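Side-chain contacts in devB protein (Vibrio cholerae O1 biovar eltor str. N16961, PDB 1Y89), which probably hydrolyses 6-phosphogluconolactone in the pentose phosphate pathway: residues N93-A96 with Q97-H100; G82-A86 with L87-K91; A146-P150 with G151-Y155; V174-T177 with A178-Q182. One frame throughout, in Å; residues are numbered along the deposited sequence.

Interaction 1 (N93-A96 with Q97-H100)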
loop_
_atom_site.group_PDB
_atom_site.type_symbol
_atom_site.label_atom_id
_atom_site.label_comp_id
_atom_site.label_asym_id
_atom_site.label_seq_id
_atom_site.Cartn_x
_atom_site.Cartn_y
_atom_site.Cartn_z
ATOM N N ASN A 93 12.498 24.827 -10.321
ATOM C CA ASN A 93 12.079 25.404 -11.587
ATOM C C ASN A 93 10.772 24.782 -12.060
ATOM O O ASN A 93 10.746 23.733 -12.707
ATOM C CB ASN A 93 13.172 25.249 -12.649
ATOM C CG ASN A 93 12.880 26.048 -13.912
ATOM O OD1 ASN A 93 12.047 26.973 -13.912
ATOM N ND2 ASN A 93 13.567 25.697 -15.007
HETATM N N MSE A 94 9.680 25.450 -11.742
HETATM C CA MSE A 94 8.363 24.917 -12.030
HETATM C C MSE A 94 7.549 26.051 -12.632
HETATM O O MSE A 94 7.567 27.158 -12.081
HETATM C CB MSE A 94 7.719 24.442 -10.729
HETATM C CG MSE A 94 6.233 24.179 -10.841
HETATM SE SE MSE A 94 5.705 23.092 -9.319
HETATM C CE MSE A 94 3.926 22.424 -10.094
ATOM N N PRO A 95 6.826 25.784 -13.746
ATOM C CA PRO A 95 6.038 26.880 -14.337
ATOM C C PRO A 95 5.058 27.467 -13.314
ATOM O O PRO A 95 4.429 26.723 -12.539
ATOM C CB PRO A 95 5.284 26.209 -15.500
ATOM C CG PRO A 95 6.048 24.970 -15.814
ATOM C CD PRO A 95 6.695 24.520 -14.505
ATOM N N ALA A 96 4.952 28.802 -13.310
ATOM C CA ALA A 96 4.051 29.531 -12.421
ATOM C C ALA A 96 2.610 29.075 -12.692
ATOM O O ALA A 96 1.799 28.943 -11.769
ATOM C CB ALA A 96 4.202 31.056 -12.634
ATOM N N GLN A 97 2.321 28.792 -13.960
ATOM C CA GLN A 97 0.975 28.395 -14.387
ATOM C C GLN A 97 0.570 27.029 -13.818
ATOM O O GLN A 97 -0.616 26.710 -13.788
ATOM C CB GLN A 97 0.839 28.418 -15.937
ATOM C CG GLN A 97 1.545 27.226 -16.652
ATOM C CD GLN A 97 1.767 27.414 -18.145
ATOM O OE1 GLN A 97 0.806 27.430 -18.940
ATOM N NE2 GLN A 97 3.052 27.532 -18.552
ATOM N N ASN A 98 1.542 26.248 -13.316
ATOM C CA ASN A 98 1.260 24.915 -12.773
ATOM C C ASN A 98 0.956 24.981 -11.273
ATOM O O ASN A 98 0.664 23.960 -10.625
ATOM C CB ASN A 98 2.483 23.987 -12.987
ATOM C CG ASN A 98 2.609 23.507 -14.416
ATOM O OD1 ASN A 98 2.196 24.196 -15.338
ATOM N ND2 ASN A 98 3.174 22.316 -14.604
ATOM N N ILE A 99 1.079 26.174 -10.705
ATOM C CA ILE A 99 0.802 26.347 -9.279
ATOM C C ILE A 99 -0.500 27.147 -9.141
ATOM O O ILE A 99 -0.556 28.307 -9.506
ATOM C CB ILE A 99 1.993 27.050 -8.555
ATOM C CG1 ILE A 99 3.295 26.282 -8.794
ATOM C CG2 ILE A 99 1.714 27.192 -7.053
ATOM C CD1 ILE A 99 4.559 27.056 -8.373
ATOM N N HIS A 100 -1.552 26.513 -8.647
ATOM C CA HIS A 100 -2.883 27.102 -8.729
ATOM C C HIS A 100 -3.301 27.485 -7.314
ATOM O O HIS A 100 -4.114 26.794 -6.674
ATOM C CB HIS A 100 -3.862 26.076 -9.310
ATOM C CG HIS A 100 -3.443 25.519 -10.644
ATOM N ND1 HIS A 100 -3.924 26.007 -11.835
ATOM C CD2 HIS A 100 -2.611 24.499 -10.966
ATOM C CE1 HIS A 100 -3.384 25.336 -12.843
ATOM N NE2 HIS A 100 -2.610 24.387 -12.339
#

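Interaction 2 (G82-A86 with L87-K91)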
loop_
_atom_site.group_PDB
_atom_site.type_symbol
_atom_site.label_atom_id
_atom_site.label_comp_id
_atom_site.label_asym_id
_atom_site.label_seq_id
_atom_site.Cartn_x
_atom_site.Cartn_y
_atom_site.Cartn_z
ATOM N N GLY A 82 1.988 30.074 1.064
ATOM C CA GLY A 82 3.177 30.836 1.475
ATOM C C GLY A 82 4.271 29.923 2.022
ATOM O O GLY A 82 5.460 30.079 1.685
ATOM N N GLU A 83 3.887 28.952 2.850
ATOM C CA GLU A 83 4.883 27.998 3.364
ATOM C C GLU A 83 5.434 27.010 2.286
ATOM O O GLU A 83 6.643 26.727 2.242
ATOM C CB GLU A 83 4.341 27.264 4.591
ATOM C CG GLU A 83 5.338 26.322 5.220
ATOM C CD GLU A 83 5.191 26.265 6.747
ATOM O OE1 GLU A 83 4.179 25.669 7.237
ATOM O OE2 GLU A 83 6.083 26.837 7.431
ATOM N N ALA A 84 4.550 26.500 1.425
ATOM C CA ALA A 84 4.950 25.686 0.278
ATOM C C ALA A 84 5.904 26.461 -0.613
ATOM O O ALA A 84 6.906 25.913 -1.106
ATOM C CB ALA A 84 3.694 25.200 -0.536
ATOM N N ASN A 85 5.615 27.746 -0.808
ATOM C CA ASN A 85 6.492 28.559 -1.611
ATOM C C ASN A 85 7.877 28.806 -0.956
ATOM O O ASN A 85 8.901 28.716 -1.631
ATOM C CB ASN A 85 5.820 29.908 -1.965
ATOM C CG ASN A 85 6.685 30.746 -2.906
ATOM O OD1 ASN A 85 7.085 30.295 -3.984
ATOM N ND2 ASN A 85 6.961 31.965 -2.506
ATOM N N ALA A 86 7.898 29.150 0.328
ATOM C CA ALA A 86 9.162 29.369 1.037
ATOM C C ALA A 86 10.018 28.105 1.040
ATOM O O ALA A 86 11.244 28.175 0.792
ATOM C CB ALA A 86 8.902 29.840 2.456
ATOM N N LEU A 87 9.386 26.949 1.241
ATOM C CA LEU A 87 10.169 25.705 1.402
ATOM C C LEU A 87 10.491 24.984 0.092
ATOM O O LEU A 87 11.507 24.277 0.001
ATOM C CB LEU A 87 9.497 24.727 2.377
ATOM C CG LEU A 87 9.339 25.217 3.838
ATOM C CD1 LEU A 87 8.460 24.184 4.615
ATOM C CD2 LEU A 87 10.684 25.422 4.535
ATOM N N LEU A 88 9.598 25.132 -0.891
ATOM C CA LEU A 88 9.721 24.382 -2.146
ATOM C C LEU A 88 9.730 25.245 -3.400
ATOM O O LEU A 88 10.753 25.286 -4.128
ATOM C CB LEU A 88 8.621 23.305 -2.273
ATOM C CG LEU A 88 8.581 22.504 -3.589
ATOM C CD1 LEU A 88 9.975 21.804 -3.860
ATOM C CD2 LEU A 88 7.445 21.461 -3.557
ATOM N N PHE A 89 8.601 25.897 -3.702
ATOM C CA PHE A 89 8.470 26.473 -5.049
ATOM C C PHE A 89 9.586 27.458 -5.355
ATOM O O PHE A 89 10.096 27.490 -6.470
ATOM C CB PHE A 89 7.101 27.150 -5.289
ATOM C CG PHE A 89 5.937 26.285 -4.930
ATOM C CD1 PHE A 89 5.954 24.918 -5.202
ATOM C CD2 PHE A 89 4.807 26.842 -4.330
ATOM C CE1 PHE A 89 4.864 24.117 -4.874
ATOM C CE2 PHE A 89 3.739 26.046 -3.990
ATOM C CZ PHE A 89 3.771 24.676 -4.257
ATOM N N SER A 90 9.969 28.260 -4.370
ATOM C CA SER A 90 11.055 29.229 -4.568
ATOM C C SER A 90 12.442 28.566 -4.752
ATOM O O SER A 90 13.437 29.257 -4.995
ATOM C CB SER A 90 11.098 30.179 -3.383
ATOM O OG SER A 90 11.538 29.482 -2.239
ATOM N N LYS A 91 12.514 27.242 -4.611
ATOM C CA LYS A 91 13.795 26.528 -4.689
ATOM C C LYS A 91 13.882 25.645 -5.927
ATOM O O LYS A 91 14.854 24.881 -6.072
ATOM C CB LYS A 91 14.005 25.631 -3.454
ATOM C CG LYS A 91 13.649 26.248 -2.128
ATOM C CD LYS A 91 14.635 27.282 -1.740
ATOM C CE LYS A 91 14.254 27.871 -0.415
ATOM N NZ LYS A 91 15.201 28.955 -0.082
#

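Interaction 3 (A146-P150 with G151-Y155)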
loop_
_atom_site.group_PDB
_atom_site.type_symbol
_atom_site.label_atom_id
_atom_site.label_comp_id
_atom_site.label_asym_id
_atom_site.label_seq_id
_atom_site.Cartn_x
_atom_site.Cartn_y
_atom_site.Cartn_z
ATOM N N ALA A 146 -8.951 18.905 5.392
ATOM C CA ALA A 146 -9.059 20.171 4.662
ATOM C C ALA A 146 -9.581 21.217 5.654
ATOM O O ALA A 146 -9.064 21.290 6.760
ATOM C CB ALA A 146 -10.004 20.018 3.438
ATOM N N SER A 147 -10.611 22.015 5.302
ATOM C CA SER A 147 -11.239 22.904 6.307
ATOM C C SER A 147 -12.713 22.525 6.479
ATOM O O SER A 147 -13.618 23.399 6.594
ATOM C CB SER A 147 -11.074 24.409 5.948
ATOM O OG SER A 147 -9.771 24.852 6.357
ATOM N N LEU A 148 -12.927 21.208 6.471
ATOM C CA LEU A 148 -14.205 20.586 6.716
ATOM C C LEU A 148 -14.177 20.118 8.161
ATOM O O LEU A 148 -13.500 19.136 8.484
ATOM C CB LEU A 148 -14.374 19.376 5.778
ATOM C CG LEU A 148 -14.319 19.743 4.286
ATOM C CD1 LEU A 148 -14.361 18.460 3.412
ATOM C CD2 LEU A 148 -15.427 20.766 3.921
ATOM N N PHE A 149 -14.893 20.841 9.022
ATOM C CA PHE A 149 -14.830 20.627 10.466
ATOM C C PHE A 149 -16.050 19.858 10.962
ATOM O O PHE A 149 -17.138 20.000 10.386
ATOM C CB PHE A 149 -14.720 21.979 11.181
ATOM C CG PHE A 149 -13.365 22.639 10.990
ATOM C CD1 PHE A 149 -12.294 22.304 11.815
ATOM C CD2 PHE A 149 -13.179 23.596 9.994
ATOM C CE1 PHE A 149 -11.044 22.921 11.638
ATOM C CE2 PHE A 149 -11.931 24.214 9.798
ATOM C CZ PHE A 149 -10.861 23.860 10.599
ATOM N N PRO A 150 -15.882 19.076 12.045
ATOM C CA PRO A 150 -16.991 18.277 12.592
ATOM C C PRO A 150 -18.178 19.164 12.966
ATOM O O PRO A 150 -17.991 20.256 13.486
ATOM C CB PRO A 150 -16.393 17.607 13.849
ATOM C CG PRO A 150 -15.031 18.245 14.070
ATOM C CD PRO A 150 -14.613 18.900 12.790
ATOM N N GLY A 151 -19.384 18.706 12.657
ATOM C CA GLY A 151 -20.596 19.477 12.941
ATOM C C GLY A 151 -20.886 20.622 11.975
ATOM O O GLY A 151 -22.003 21.153 11.971
ATOM N N GLN A 152 -19.903 21.027 11.171
ATOM C CA GLN A 152 -20.120 22.138 10.244
ATOM C C GLN A 152 -19.916 21.770 8.784
ATOM O O GLN A 152 -19.988 22.631 7.910
ATOM C CB GLN A 152 -19.347 23.411 10.668
ATOM C CG GLN A 152 -17.853 23.307 10.876
ATOM C CD GLN A 152 -17.171 24.678 11.223
ATOM O OE1 GLN A 152 -16.420 25.245 10.411
ATOM N NE2 GLN A 152 -17.459 25.200 12.411
ATOM N N THR A 153 -19.708 20.475 8.522
ATOM C CA THR A 153 -19.508 19.976 7.172
ATOM C C THR A 153 -20.832 19.468 6.560
ATOM O O THR A 153 -21.538 18.647 7.164
ATOM C CB THR A 153 -18.484 18.826 7.172
ATOM O OG1 THR A 153 -17.224 19.329 7.649
ATOM C CG2 THR A 153 -18.306 18.231 5.759
ATOM N N ASP A 154 -21.133 19.946 5.361
ATOM C CA ASP A 154 -22.296 19.478 4.609
ATOM C C ASP A 154 -21.780 18.456 3.603
ATOM O O ASP A 154 -21.198 18.827 2.571
ATOM C CB ASP A 154 -22.995 20.638 3.901
ATOM C CG ASP A 154 -24.167 20.174 3.029
ATOM O OD1 ASP A 154 -24.501 18.966 3.031
ATOM O OD2 ASP A 154 -24.741 21.015 2.330
ATOM N N TYR A 155 -21.968 17.176 3.936
ATOM C CA TYR A 155 -21.464 16.075 3.130
ATOM C C TYR A 155 -22.249 15.933 1.847
ATOM O O TYR A 155 -21.844 15.178 0.976
ATOM C CB TYR A 155 -21.478 14.735 3.903
ATOM C CG TYR A 155 -20.561 14.753 5.082
ATOM C CD1 TYR A 155 -19.175 14.495 4.937
ATOM C CD2 TYR A 155 -21.047 15.062 6.331
ATOM C CE1 TYR A 155 -18.317 14.537 6.043
ATOM C CE2 TYR A 155 -20.193 15.101 7.451
ATOM C CZ TYR A 155 -18.839 14.846 7.295
ATOM O OH TYR A 155 -18.042 14.915 8.421
#

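Interaction 4 (V174-T177 with A178-Q182)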
loop_
_atom_site.group_PDB
_atom_site.type_symbol
_atom_site.label_atom_id
_atom_site.label_comp_id
_atom_site.label_asym_id
_atom_site.label_seq_id
_atom_site.Cartn_x
_atom_site.Cartn_y
_atom_site.Cartn_z
ATOM N N VAL A 174 -10.929 28.925 2.554
ATOM C CA VAL A 174 -11.596 28.361 1.363
ATOM C C VAL A 174 -11.182 26.891 1.315
ATOM O O VAL A 174 -9.999 26.579 1.457
ATOM C CB VAL A 174 -11.170 29.105 0.079
ATOM C CG1 VAL A 174 -11.692 28.375 -1.182
ATOM C CG2 VAL A 174 -11.665 30.556 0.146
ATOM N N SER A 175 -12.163 25.998 1.180
ATOM C CA SER A 175 -11.889 24.579 1.217
ATOM C C SER A 175 -12.491 23.864 0.032
ATOM O O SER A 175 -13.555 24.256 -0.450
ATOM C CB SER A 175 -12.479 23.972 2.488
ATOM O OG SER A 175 -12.078 22.613 2.666
ATOM N N LYS A 176 -11.841 22.795 -0.414
ATOM C CA LYS A 176 -12.553 21.797 -1.217
ATOM C C LYS A 176 -13.735 21.280 -0.411
ATOM O O LYS A 176 -13.657 21.233 0.830
ATOM C CB LYS A 176 -11.647 20.598 -1.516
ATOM C CG LYS A 176 -10.604 20.874 -2.601
ATOM C CD LYS A 176 -9.895 19.533 -2.987
ATOM C CE LYS A 176 -8.912 19.668 -4.174
ATOM N NZ LYS A 176 -7.823 20.684 -4.037
ATOM N N THR A 177 -14.822 20.890 -1.092
ATOM C CA THR A 177 -15.912 20.206 -0.411
ATOM C C THR A 177 -15.636 18.702 -0.356
ATOM O O THR A 177 -14.744 18.200 -1.069
ATOM C CB THR A 177 -17.241 20.402 -1.147
ATOM O OG1 THR A 177 -17.083 19.961 -2.507
ATOM C CG2 THR A 177 -17.655 21.875 -1.086
ATOM N N ALA A 178 -16.416 17.981 0.457
ATOM C CA ALA A 178 -16.267 16.507 0.554
ATOM C C ALA A 178 -16.381 15.832 -0.831
ATOM O O ALA A 178 -15.674 14.867 -1.145
ATOM C CB ALA A 178 -17.308 15.929 1.507
ATOM N N LYS A 179 -17.282 16.366 -1.653
ATOM C CA LYS A 179 -17.532 15.839 -2.986
ATOM C C LYS A 179 -16.273 15.751 -3.839
ATOM O O LYS A 179 -16.068 14.760 -4.567
ATOM C CB LYS A 179 -18.549 16.760 -3.669
ATOM C CG LYS A 179 -18.794 16.478 -5.101
ATOM C CD LYS A 179 -19.894 17.484 -5.561
ATOM C CE LYS A 179 -20.294 17.224 -6.960
ATOM N NZ LYS A 179 -21.500 18.055 -7.389
ATOM N N VAL A 180 -15.437 16.789 -3.782
ATOM C CA VAL A 180 -14.192 16.739 -4.565
ATOM C C VAL A 180 -13.236 15.654 -4.014
ATOM O O VAL A 180 -12.597 14.892 -4.775
ATOM C CB VAL A 180 -13.504 18.125 -4.586
ATOM C CG1 VAL A 180 -12.166 18.060 -5.327
ATOM C CG2 VAL A 180 -14.486 19.179 -5.233
ATOM N N LEU A 181 -13.099 15.583 -2.690
ATOM C CA LEU A 181 -12.286 14.489 -2.120
ATOM C C LEU A 181 -12.767 13.095 -2.503
ATOM O O LEU A 181 -11.966 12.221 -2.851
ATOM C CB LEU A 181 -12.202 14.597 -0.587
ATOM C CG LEU A 181 -11.212 15.565 0.034
ATOM C CD1 LEU A 181 -11.207 16.962 -0.620
ATOM C CD2 LEU A 181 -11.491 15.681 1.604
ATOM N N GLN A 182 -14.076 12.891 -2.448
ATOM C CA GLN A 182 -14.682 11.614 -2.788
ATOM C C GLN A 182 -14.499 11.243 -4.279
ATOM O O GLN A 182 -14.423 10.055 -4.624
ATOM C CB GLN A 182 -16.177 11.663 -2.420
ATOM C CG GLN A 182 -16.453 11.724 -0.906
ATOM C CD GLN A 182 -17.890 12.169 -0.575
ATOM O OE1 GLN A 182 -18.512 12.906 -1.342
ATOM N NE2 GLN A 182 -18.399 11.753 0.594
#

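Interaction 1 (N93-A96 with Q97-H100)
The selenomethionine M94 reaches past the turn that follows it to lie over N98 and I99. Its chain is nearly fully extended, with CG anti to the backbone N (chi1 166°), and this carries the end of the side chain four or five residues onward. The terminal methyl CE rests 3.6 Å from CB of N98, while SE lies 4.0 Å from CG1 of I99. M94 runs at a slant to both partners, touching N98 with its tip and I99 with its flank; a long, flexible, apolar chain suits this reach.

On N98 a second neighbour meets the amide: CB of P95 is 3.7 Å from N98 OD1, so the proline ring packs against the carboxamide. The other end of that amide faces inward, where ND2 donates to the carbonyl of L62, and this bond fixes the rotation of the group. Asparagine suits the place because its short chain offers an N-H to the neighbouring strand while its flank takes the proline.

The backbone holds these side chains in order. N98 N donates to P95 O at 3.0 Å, and I99 N donates to A96 O at 3.1 Å, each donor standing well above the carbonyl plane. A96 and Q97 carry the helical backbone angles. Two successive bonds from residue i+3 to residue i are the signature of a short 3-10 turn, here in the loop after helix 80-89 and set beside strand 62-70 by backbone bonds of N98 and H100 to F64.

Interaction 2 (G82-A86 with L87-K91)
A84 and N85 pair with F89 and S90 in a wide pi-type turn in the last part of helix 80-89. Up to L87 the spacing is that of an alpha helix: L87 N donates to E83 O at 2.9 Å. The carbonyl of A84 then takes two donors, L88 N at 2.8 Å and F89 N at 3.1 Å, which approach from opposite faces of its plane. The bond from F89 spans five residues instead of four, as does the next, from S90 N to N85 O at 3.0 Å.

N85 O is also gripped twice, because S90 OG joins S90 N there. The serine folds its hydroxyl back between its own N and carbonyl carbon (chi1 69°), and a small side chain with a donor suits a place where the coil is widening. K91 N closes the series on L88 O.

On the side toward helix 39-48, A84 and L88 touch F45. The F89 ring, which also meets I99, has A84 O 3.9 Å above one face, offset toward the rim, and A84 CB 3.6 Å from its CE2; alanine is small enough to admit it. The hydroxyl bond is the shorter of the two on N85 O: S90 OG lies 2.8 Å from it, in the carbonyl plane.

Interaction 3 (A146-P150 with G151-Y155)
F149, P150, G151 and Q152 form a type II beta turn, closed by Q152 N donating to F149 O at 3.1 Å, with P150 at psi 138° and G151 at phi 78°. Each corner residue suits its place: the proline ring locks the first phi, and glycine readily takes the positive phi of the second.

The same carbonyl is held by a second donor. T153 OG1 gives its proton to F149 O at 2.8 Å, reaching it from the face opposite to that used by Q152 N. Threonine suits the position because its two branches do different work. With OG1 anti to its own carbonyl carbon (chi1 -62°), the hydroxyl is turned back to the turn, where it also lies 3.4 Å from L148 CB. The methyl CG2 sits over the centre of the Y155 ring, 3.6 Å above its plane.

Q152 runs alongside F149 and points the same way, its CG 3.4 Å from F149 CB. The aromatic ring leads away from the turn and is placed by stacking on H144 and by meeting H166 edge-to-face. It lies about 4 Å from a bound phosphate ion, probably from the crystallisation liquor, which may mark a pocket. L148 turns to V162 and I218, and the hydroxyl of S147 is bonded to D68 and R173.

One carbonyl oxygen is thus satisfied by a backbone N-H and a hydroxyl from opposite faces, which implies a turn whose F149-P150 peptide is held against rotation.

Interaction 4 (V174-T177 with A178-Q182)
Strand 172-176 turns into helix 178-183 with T177 at the N-cap, and the contact is this strand-to-helix junction. The axes of the strand and helix segments lie 38° apart, so the helix continues in roughly the direction of the strand. The T177 carbonyl begins the helical pattern, though loosely: V180 N at 3.1 Å and L181 N at 3.5 Å both make weak bonds to T177 O. The first is badly bent; the second is nearly straight but long.

T177 OG1 stands between its own N and carbonyl carbon (chi1 56°), a place from which N-cap hydroxyls often reach the first turn of the helix. Here, however, it stays 3.7 Å from K179 N, too far for a hydrogen bond, and bonds to the carbonyl of N159 instead. Threonine thus occupies the N-cap position while tying it to the loop before strand 161-165, and V180 CG2 packs 3.8 Å from that same OG1.

K176 gives the contact its apolar part. Its CD lies 3.6 Å from V180 CG1 and 3.7 Å from L181 CD1, and the K176 side chain crosses the valine at about a right angle and the leucine at a slant. A long aliphatic chain suits such a place because it can pack along its length while its charge goes further: NZ bonds to S34 OG and makes a cation-pi contact with F132.

Around the junction, helix 108-122 covers the K176 side through F115 and M119, L181 presses on I135 and L137 of strand 134-137, and S175 and K176 touch strand 62-70 next to their own strand.

How the interactions relate
From the N terminus the order is interaction 2, interaction 1, interaction 3 and interaction 4, strictly in series: none nests in or crosses another. Each is local, joining adjoining residues; 1 and 3 are turns, 2 a helix end and 4 a strand-helix junction. Residues 82-91 finish helix 80-89, and the loop after them makes the turn of 93-100, where I99 packs on F89 to join the two. The chain then passes through helix 108-122 and strand 134-137 to the turn at 146-155, on the far side of the chain's centre from the first pair. The 146-155 turn meets residues 174-182 through S147 and S175, a probable hydrogen bond, and through L148 against the strand-helix junction.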